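Side-chain contacts in uncharacterized protein (Capnocytophaga ochracea, PDB 4W9R), which is of unknown function but belongs to the putative esterases of the alpha/beta-hydrolase clan, so that an ester-hydrolase ancestry is likely: residues A125-L128 against A129-M133; E193-M196 against R197-P200; C232-I235 against Y236-I239; L352-E355 against R356-L360. All blocks are in the same frame, centred on the assembly; numbering follows the deposited sequence.

Interaction 1: A125-L128 against A129-M133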
# COMPACT_ATOMS: atom_id res chain seq x y z
N ALA B 125 -13.37 10.10 10.87
CA ALA B 125 -12.45 11.18 10.54
C ALA B 125 -12.40 11.41 9.03
O ALA B 125 -12.21 12.54 8.57
CB ALA B 125 -11.06 10.88 11.08
N GLY B 126 -12.58 10.34 8.27
CA GLY B 126 -12.61 10.42 6.82
C GLY B 126 -13.74 11.29 6.32
O GLY B 126 -13.60 12.01 5.34
N PHE B 127 -14.88 11.22 7.00
CA PHE B 127 -16.02 12.06 6.66
C PHE B 127 -15.84 13.47 7.20
O PHE B 127 -16.25 14.44 6.58
CB PHE B 127 -17.32 11.46 7.19
CG PHE B 127 -18.55 12.25 6.83
CD1 PHE B 127 -18.99 12.31 5.52
CD2 PHE B 127 -19.25 12.94 7.80
CE1 PHE B 127 -20.11 13.05 5.18
CE2 PHE B 127 -20.38 13.68 7.47
CZ PHE B 127 -20.80 13.73 6.16
N LEU B 128 -15.22 13.57 8.37
CA LEU B 128 -14.92 14.86 8.99
C LEU B 128 -14.02 15.70 8.10
O LEU B 128 -14.16 16.92 8.04
CB LEU B 128 -14.27 14.65 10.36
CG LEU B 128 -13.74 15.90 11.07
CD1 LEU B 128 -14.88 16.83 11.44
CD2 LEU B 128 -12.93 15.53 12.29
N ALA B 129 -13.10 15.04 7.40
CA ALA B 129 -12.13 15.72 6.56
C ALA B 129 -12.80 16.44 5.38
O ALA B 129 -12.24 17.39 4.84
CB ALA B 129 -11.10 14.73 6.05
N ASN B 130 -13.99 15.99 5.00
CA ASN B 130 -14.73 16.61 3.91
C ASN B 130 -15.05 18.07 4.18
O ASN B 130 -15.11 18.89 3.27
CB ASN B 130 -16.02 15.85 3.63
CG ASN B 130 -15.78 14.46 3.07
OD1 ASN B 130 -14.79 14.22 2.38
ND2 ASN B 130 -16.70 13.54 3.36
N TYR B 131 -15.26 18.39 5.46
CA TYR B 131 -15.75 19.70 5.85
C TYR B 131 -14.72 20.81 5.71
O TYR B 131 -15.04 21.99 5.88
CB TYR B 131 -16.28 19.65 7.29
CG TYR B 131 -17.63 18.98 7.38
CD1 TYR B 131 -17.74 17.59 7.40
CD2 TYR B 131 -18.79 19.73 7.42
CE1 TYR B 131 -18.98 16.98 7.48
CE2 TYR B 131 -20.03 19.12 7.50
CZ TYR B 131 -20.12 17.75 7.52
OH TYR B 131 -21.35 17.15 7.60
N TYR B 132 -13.48 20.45 5.38
CA TYR B 132 -12.46 21.45 5.10
C TYR B 132 -12.73 22.14 3.76
O TYR B 132 -12.17 23.19 3.47
CB TYR B 132 -11.07 20.81 5.12
CG TYR B 132 -10.63 20.41 6.51
CD1 TYR B 132 -10.31 21.37 7.45
CD2 TYR B 132 -10.54 19.08 6.87
CE1 TYR B 132 -9.92 21.02 8.73
CE2 TYR B 132 -10.15 18.71 8.15
CZ TYR B 132 -9.84 19.69 9.07
OH TYR B 132 -9.44 19.35 10.34
N MSE B 133 -13.59 21.54 2.95
CA MSE B 133 -14.04 22.14 1.69
C MSE B 133 -14.93 23.36 1.94
O MSE B 133 -15.06 24.23 1.08
CB MSE B 133 -14.81 21.12 0.85
CG MSE B 133 -13.95 20.15 0.08
SE MSE B 133 -15.03 18.74 -0.72
CE MSE B 133 -16.49 19.83 -1.38

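Interaction 2: E193-M196 against R197-P200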
# COMPACT_ATOMS: atom_id res chain seq x y z
N GLU B 193 -22.23 10.00 -1.77
CA GLU B 193 -21.43 10.31 -2.96
C GLU B 193 -22.32 10.71 -4.13
O GLU B 193 -22.00 11.64 -4.87
CB GLU B 193 -20.56 9.11 -3.34
CG GLU B 193 -19.43 9.43 -4.32
CD GLU B 193 -19.89 9.42 -5.77
OE1 GLU B 193 -19.22 10.06 -6.61
OE2 GLU B 193 -20.90 8.75 -6.07
N ARG B 194 -23.44 10.01 -4.30
CA ARG B 194 -24.38 10.31 -5.37
C ARG B 194 -24.93 11.73 -5.23
O ARG B 194 -25.11 12.43 -6.23
CB ARG B 194 -25.53 9.29 -5.37
CG ARG B 194 -26.60 9.58 -6.41
CD ARG B 194 -27.68 8.50 -6.43
NE ARG B 194 -27.20 7.24 -6.98
CZ ARG B 194 -26.88 6.18 -6.26
NH1 ARG B 194 -27.00 6.21 -4.94
NH2 ARG B 194 -26.45 5.07 -6.86
N ALA B 195 -25.20 12.14 -4.00
CA ALA B 195 -25.73 13.48 -3.73
C ALA B 195 -24.66 14.54 -3.93
O ALA B 195 -24.96 15.70 -4.23
CB ALA B 195 -26.30 13.55 -2.32
N MSE B 196 -23.40 14.15 -3.75
CA MSE B 196 -22.28 15.08 -3.85
C MSE B 196 -21.92 15.39 -5.30
O MSE B 196 -21.45 16.49 -5.61
CB MSE B 196 -21.07 14.52 -3.10
CG MSE B 196 -19.84 15.41 -3.14
SE MSE B 196 -18.43 14.85 -1.90
CE MSE B 196 -18.29 12.97 -2.40
N ARG B 197 -22.14 14.42 -6.19
CA ARG B 197 -21.81 14.58 -7.60
C ARG B 197 -22.99 15.08 -8.42
O ARG B 197 -22.91 15.16 -9.64
CB ARG B 197 -21.30 13.26 -8.18
CG ARG B 197 -22.36 12.18 -8.32
CD ARG B 197 -21.90 11.09 -9.28
NE ARG B 197 -22.92 10.07 -9.49
CZ ARG B 197 -22.87 8.84 -8.98
NH1 ARG B 197 -23.85 7.98 -9.23
NH2 ARG B 197 -21.84 8.47 -8.24
N SER B 198 -24.09 15.41 -7.73
CA SER B 198 -25.30 15.91 -8.39
C SER B 198 -25.04 17.06 -9.35
O SER B 198 -25.48 17.04 -10.50
CB SER B 198 -26.32 16.35 -7.33
OG SER B 198 -26.64 15.29 -6.45
N ALA B 199 -24.32 18.07 -8.88
CA ALA B 199 -23.95 19.21 -9.72
C ALA B 199 -22.64 18.95 -10.45
O ALA B 199 -21.78 18.22 -9.94
CB ALA B 199 -23.86 20.48 -8.89
N PRO B 200 -22.48 19.53 -11.65
CA PRO B 200 -21.21 19.46 -12.38
C PRO B 200 -20.06 20.06 -11.58
O PRO B 200 -20.23 21.09 -10.92
CB PRO B 200 -21.49 20.27 -13.65
CG PRO B 200 -22.96 20.18 -13.83
CD PRO B 200 -23.53 20.17 -12.45

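Interaction 3: C232-I235 against Y236-I239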
# COMPACT_ATOMS: atom_id res chain seq x y z
N CYS B 232 -2.66 12.46 -7.58
CA CYS B 232 -2.50 13.83 -7.11
C CYS B 232 -1.15 14.41 -7.51
O CYS B 232 -1.05 15.55 -7.96
CB CYS B 232 -2.67 13.89 -5.59
SG CYS B 232 -2.52 15.54 -4.88
N PHE B 233 -0.10 13.60 -7.36
CA PHE B 233 1.26 14.03 -7.66
C PHE B 233 1.71 13.67 -9.07
O PHE B 233 2.87 13.86 -9.43
CB PHE B 233 2.23 13.43 -6.64
CG PHE B 233 2.10 14.03 -5.26
CD1 PHE B 233 1.27 13.44 -4.32
CD2 PHE B 233 2.79 15.18 -4.92
CE1 PHE B 233 1.14 13.99 -3.06
CE2 PHE B 233 2.66 15.73 -3.66
CZ PHE B 233 1.84 15.14 -2.73
N ASP B 234 0.78 13.14 -9.87
CA ASP B 234 1.08 12.60 -11.20
C ASP B 234 1.87 13.55 -12.11
O ASP B 234 2.68 13.10 -12.92
CB ASP B 234 -0.22 12.21 -11.90
CG ASP B 234 0.02 11.53 -13.23
OD1 ASP B 234 0.38 10.33 -13.23
OD2 ASP B 234 -0.16 12.18 -14.27
N ILE B 235 1.64 14.85 -11.97
CA ILE B 235 2.33 15.84 -12.80
C ILE B 235 3.84 15.84 -12.56
O ILE B 235 4.62 16.27 -13.41
CB ILE B 235 1.76 17.26 -12.55
CG1 ILE B 235 2.23 18.24 -13.63
CG2 ILE B 235 2.14 17.76 -11.16
CD1 ILE B 235 1.83 17.84 -15.04
N TYR B 236 4.26 15.33 -11.41
CA TYR B 236 5.67 15.30 -11.04
C TYR B 236 6.43 14.20 -11.78
O TYR B 236 7.66 14.26 -11.89
CB TYR B 236 5.81 15.11 -9.52
CG TYR B 236 7.21 15.33 -8.98
CD1 TYR B 236 8.11 14.28 -8.88
CD2 TYR B 236 7.62 16.58 -8.54
CE1 TYR B 236 9.39 14.47 -8.38
CE2 TYR B 236 8.89 16.79 -8.03
CZ TYR B 236 9.77 15.73 -7.95
OH TYR B 236 11.03 15.93 -7.45
N LYS B 237 5.69 13.22 -12.28
CA LYS B 237 6.29 12.07 -12.97
C LYS B 237 7.17 12.49 -14.14
O LYS B 237 6.90 13.50 -14.80
CB LYS B 237 5.20 11.11 -13.46
CG LYS B 237 4.60 10.22 -12.38
CD LYS B 237 3.65 9.20 -13.00
CE LYS B 237 3.00 8.32 -11.94
NZ LYS B 237 2.09 9.09 -11.04
N PRO B 238 8.23 11.71 -14.41
CA PRO B 238 9.07 11.92 -15.59
C PRO B 238 8.28 11.73 -16.88
O PRO B 238 7.24 11.08 -16.86
CB PRO B 238 10.16 10.85 -15.45
CG PRO B 238 10.17 10.52 -13.99
CD PRO B 238 8.75 10.64 -13.55
N ILE B 239 8.78 12.27 -17.98
CA ILE B 239 8.11 12.12 -19.27
C ILE B 239 8.42 10.75 -19.86
O ILE B 239 9.58 10.41 -20.10
CB ILE B 239 8.53 13.22 -20.26
CG1 ILE B 239 8.27 14.60 -19.66
CG2 ILE B 239 7.78 13.06 -21.58
CD1 ILE B 239 8.69 15.74 -20.56

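Interaction 4: L352-E355 against R356-L360. With ACT (acetate ion), chain I.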
# COMPACT_ATOMS: atom_id res chain seq x y z
N LEU B 352 33.19 15.65 -29.08
CA LEU B 352 32.09 16.01 -29.97
C LEU B 352 32.11 17.50 -30.30
O LEU B 352 31.91 17.88 -31.45
CB LEU B 352 30.75 15.63 -29.35
CG LEU B 352 29.50 16.05 -30.11
CD1 LEU B 352 29.51 15.50 -31.53
CD2 LEU B 352 28.25 15.61 -29.38
N ILE B 353 32.34 18.32 -29.29
CA ILE B 353 32.43 19.76 -29.47
C ILE B 353 33.57 20.12 -30.42
O ILE B 353 33.43 21.00 -31.27
CB ILE B 353 32.62 20.49 -28.12
CG1 ILE B 353 31.40 20.28 -27.23
CG2 ILE B 353 32.86 21.98 -28.34
CD1 ILE B 353 31.55 20.87 -25.84
N ASN B 354 34.68 19.41 -30.28
CA ASN B 354 35.85 19.65 -31.13
C ASN B 354 35.56 19.36 -32.60
O ASN B 354 36.04 20.08 -33.48
CB ASN B 354 37.03 18.80 -30.66
CG ASN B 354 38.21 19.65 -30.24
OD1 ASN B 354 38.36 20.01 -29.08
ND2 ASN B 354 39.07 19.98 -31.20
N GLU B 355 34.79 18.31 -32.86
CA GLU B 355 34.42 17.96 -34.23
C GLU B 355 33.59 19.08 -34.85
O GLU B 355 33.74 19.40 -36.03
CB GLU B 355 33.63 16.64 -34.25
CG GLU B 355 33.33 16.13 -35.66
CD GLU B 355 32.40 14.93 -35.65
OE1 GLU B 355 32.84 13.83 -36.06
OE2 GLU B 355 31.23 15.08 -35.24
N ARG B 356 32.72 19.68 -34.04
CA ARG B 356 31.89 20.79 -34.48
C ARG B 356 32.75 22.02 -34.76
O ARG B 356 32.53 22.74 -35.73
CB ARG B 356 30.82 21.11 -33.44
CG ARG B 356 29.92 19.94 -33.09
CD ARG B 356 29.04 19.54 -34.26
NE ARG B 356 28.23 18.36 -33.96
CZ ARG B 356 27.04 18.39 -33.36
NH1 ARG B 356 26.38 17.27 -33.13
NH2 ARG B 356 26.52 19.56 -32.99
N ILE B 357 33.72 22.26 -33.88
CA ILE B 357 34.64 23.39 -34.03
C ILE B 357 35.51 23.21 -35.27
O ILE B 357 35.72 24.15 -36.03
CB ILE B 357 35.53 23.56 -32.79
CG1 ILE B 357 34.68 23.94 -31.57
CG2 ILE B 357 36.60 24.61 -33.03
CD1 ILE B 357 35.48 24.15 -30.31
N THR B 358 36.01 21.99 -35.46
CA THR B 358 36.85 21.68 -36.61
C THR B 358 36.10 21.90 -37.92
O THR B 358 36.66 22.44 -38.88
CB THR B 358 37.36 20.22 -36.55
OG1 THR B 358 38.07 20.01 -35.32
CG2 THR B 358 38.29 19.93 -37.72
N HIS B 359 34.84 21.50 -37.95
CA HIS B 359 34.01 21.64 -39.14
C HIS B 359 33.73 23.11 -39.46
O HIS B 359 33.61 23.49 -40.62
CB HIS B 359 32.70 20.88 -38.98
CG HIS B 359 31.83 20.91 -40.19
ND1 HIS B 359 30.92 21.92 -40.43
CD2 HIS B 359 31.72 20.05 -41.24
CE1 HIS B 359 30.30 21.69 -41.57
NE2 HIS B 359 30.76 20.56 -42.08
N LEU B 360 33.62 23.93 -38.42
CA LEU B 360 33.34 25.35 -38.59
C LEU B 360 34.58 26.13 -39.01
O LEU B 360 34.48 27.12 -39.73
CB LEU B 360 32.77 25.94 -37.29
CG LEU B 360 31.32 25.57 -36.95
CD1 LEU B 360 30.94 26.12 -35.59
CD2 LEU B 360 30.37 26.07 -38.02
C ACT I . 23.37 15.40 -32.09
O ACT I . 24.00 16.45 -31.86
OXT ACT I . 22.15 15.53 -32.29
CH3 ACT I . 24.05 14.06 -32.14

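Interaction 1: A125-L128 against A129-M133
Tyr131 turns its ring edge toward the face of Phe127, four residues earlier in the chain. The planes stand 84° apart with centroids 5.5 Å from each other, an offset edge-to-face (T-shaped) pair. The touch itself is made by Tyr131 CE1, 3.6 Å from Phe127 CE2. Phe127 CG is anti to the backbone N (chi1 -178°), which brings the ring alongside the following turn. Asn130 comes to the same ring at another place: its amide plane is nearly perpendicular to the ring (88°), and ND2 lies 3.4 Å from Phe127 CD1. The polar ends are held elsewhere, Asn130 OD1 by Tyr173 OH and Tyr131 OH by the carbonyl of Gly86.

Beneath these side chains the backbone changes pitch. Ala129 N still bonds back four residues to Ala125 O at 2.9 Å, whereas Asn130 N reaches Phe127 O and Tyr131 N reaches Leu128 O, each three residues back. Helix 123-128 thus runs on into a tighter 3-10 turn. The helix itself directly follows strand 116-122 of the central sheet, a position consistent with that of the helix leading out of the nucleophile elbow in alpha/beta hydrolases.

Interaction 2: E193-M196 against R197-P200
Glu193 and Arg197, one helical turn apart, form the charged part of this contact, a salt bridge between OE2 and NH2. The modelled separation of these two atoms is too short to be taken literally at 2.7 Å resolution, and Arg197 was built in two conformers, so the detail of the pairing is doubtful. In the conformer described here, carboxylate and guanidinium planes are 48° apart. The other carboxylate oxygen, Glu193 OE1, is held by Tyr207 OH. Arg194 adds a second positive charge nearby: its side chain runs beside that of Arg197 in the same direction, leaving Arg194 NE 4.1 Å from Arg197 NH1.

The hydrogen bonds finish the helix. Arg197 N bonds to Glu193 O at 3.1 Å. One residue on, Ser198 turns its hydroxyl back to the chain, with OG donating to Ala195 O at 2.8 Å from above the carbonyl plane. Ser198 OG lies beside its own backbone N (chi1 -58°), the position that lets it reach the carbonyl three residues earlier.

The remaining contacts are van der Waals in kind: Arg194 CA sits over the centre of one face of the Arg197 guanidinium, 4.1 Å above its plane, and Arg197 CG approaches Arg194 O.

Helix 183-196 connects the adjacent parallel strands 171-180 and 205-213 in a beta-alpha-beta crossover, and this contact is its C-terminal end. On the buried side Met196, a selenomethionine, packs against both strands and against Phe159 and Leu163 of helix 156-165, whose Ser160 hydrogen-bonds Ala199 N.

Interaction 3: C232-I235 against Y236-I239
Lys237 folds its side chain back over Asp234, three residues earlier, and meets it along its whole length. At the root, CB of Lys237 rests 3.3 Å from Asp234 O, and CG follows at 3.5 Å from the same carbonyl oxygen. Further out the chain passes from backbone to carboxylate: CD and CE of Lys237 both lie about 3.5 Å from Asp234 OD1. A bend at the last torsion (chi4 66°) then swings NZ inward to Asp234 OD1, where a hydrogen-bonded salt bridge closes at 3.0 Å. The ammonium approaches this oxygen on its anti side, 26° out of the carboxylate plane. Its stronger partner is Asp230, on the preceding helix, so two acidic groups share one lysine and should stabilise its positive charge.

The backbone brings the two residues together through a short 3-10 turn. Tyr236 N bonds to Phe233 O at 2.8 Å, and Lys237 N to Asp234 O at 3.1 Å.

This turn links helix 217-232 to helix 241-248, and with that joins the hydrolase-like part of the chain to the C-terminal helices. Ile235 packs on helix 255-270, whose Lys262 hydrogen-bonds the carbonyls of Ile235 and Lys237, while the Lys237 side chain also touches Ser216 of the second subunit.

Interaction 4: L352-E355 against R356-L360
Asn354 O is gripped twice by Thr358, one helical turn on. The backbone N of Thr358 donates at 2.8 Å and its OG1 at 2.7 Å to this oxygen, arriving from opposite faces of the carbonyl plane. Thr358 OG1 can do so because it stands anti to its own carbonyl carbon (chi1 -57°), directed back down the helix. The hydroxyl's donor is thereby used within its own helix, a common intrahelical bond of threonine.

Arg356 works on another side. Its chain bends at chi2 (-68°) and then runs beside Leu352, pointing the same way, with Leu352 CD1 3.9 Å from Arg356 NH1. That nitrogen donates to an acetate oxygen, NH1 to O 2.8 Å with an N-H...O angle of 151°, and the ion lies at the edge of the guanidinium. Arg356 NH2 is engaged by Glu321 in a salt bridge and by Tyr336 OH, which should fix the group's rotation.

Ile353 CG2 meets Ile357 CD1 at 3.9 Å. Leu352, Ile353 and Arg356 pack on Phe317 of helix 314-325, while Ile357 touches helix 329-339, so helix 350-362 stacks on two earlier helices, consistent with a helical-repeat-like array.

How the interactions relate
Interactions 1 and 2 are neighbours in the alpha/beta-hydrolase part, with centres 16 Å apart and nearest atoms about 5 Å apart. They do not touch directly, but Phe159 and Tyr173 bridge them, each meeting residues of both, and Phe127 of interaction 1 stacks edge-to-face on Phe192, next to Glu193. Interaction 3 follows the last long helix of that part and leads into the helical C-terminal third; its centre is 26 Å from that of interaction 1. Interaction 4 lies near the far end, its centre 38 Å from that of interaction 3 and 63 Å from that of interaction 1. Acetate ions, probably from the crystallisation liquor, lie beside interactions 3 and 4 and are no evidence of a substrate site.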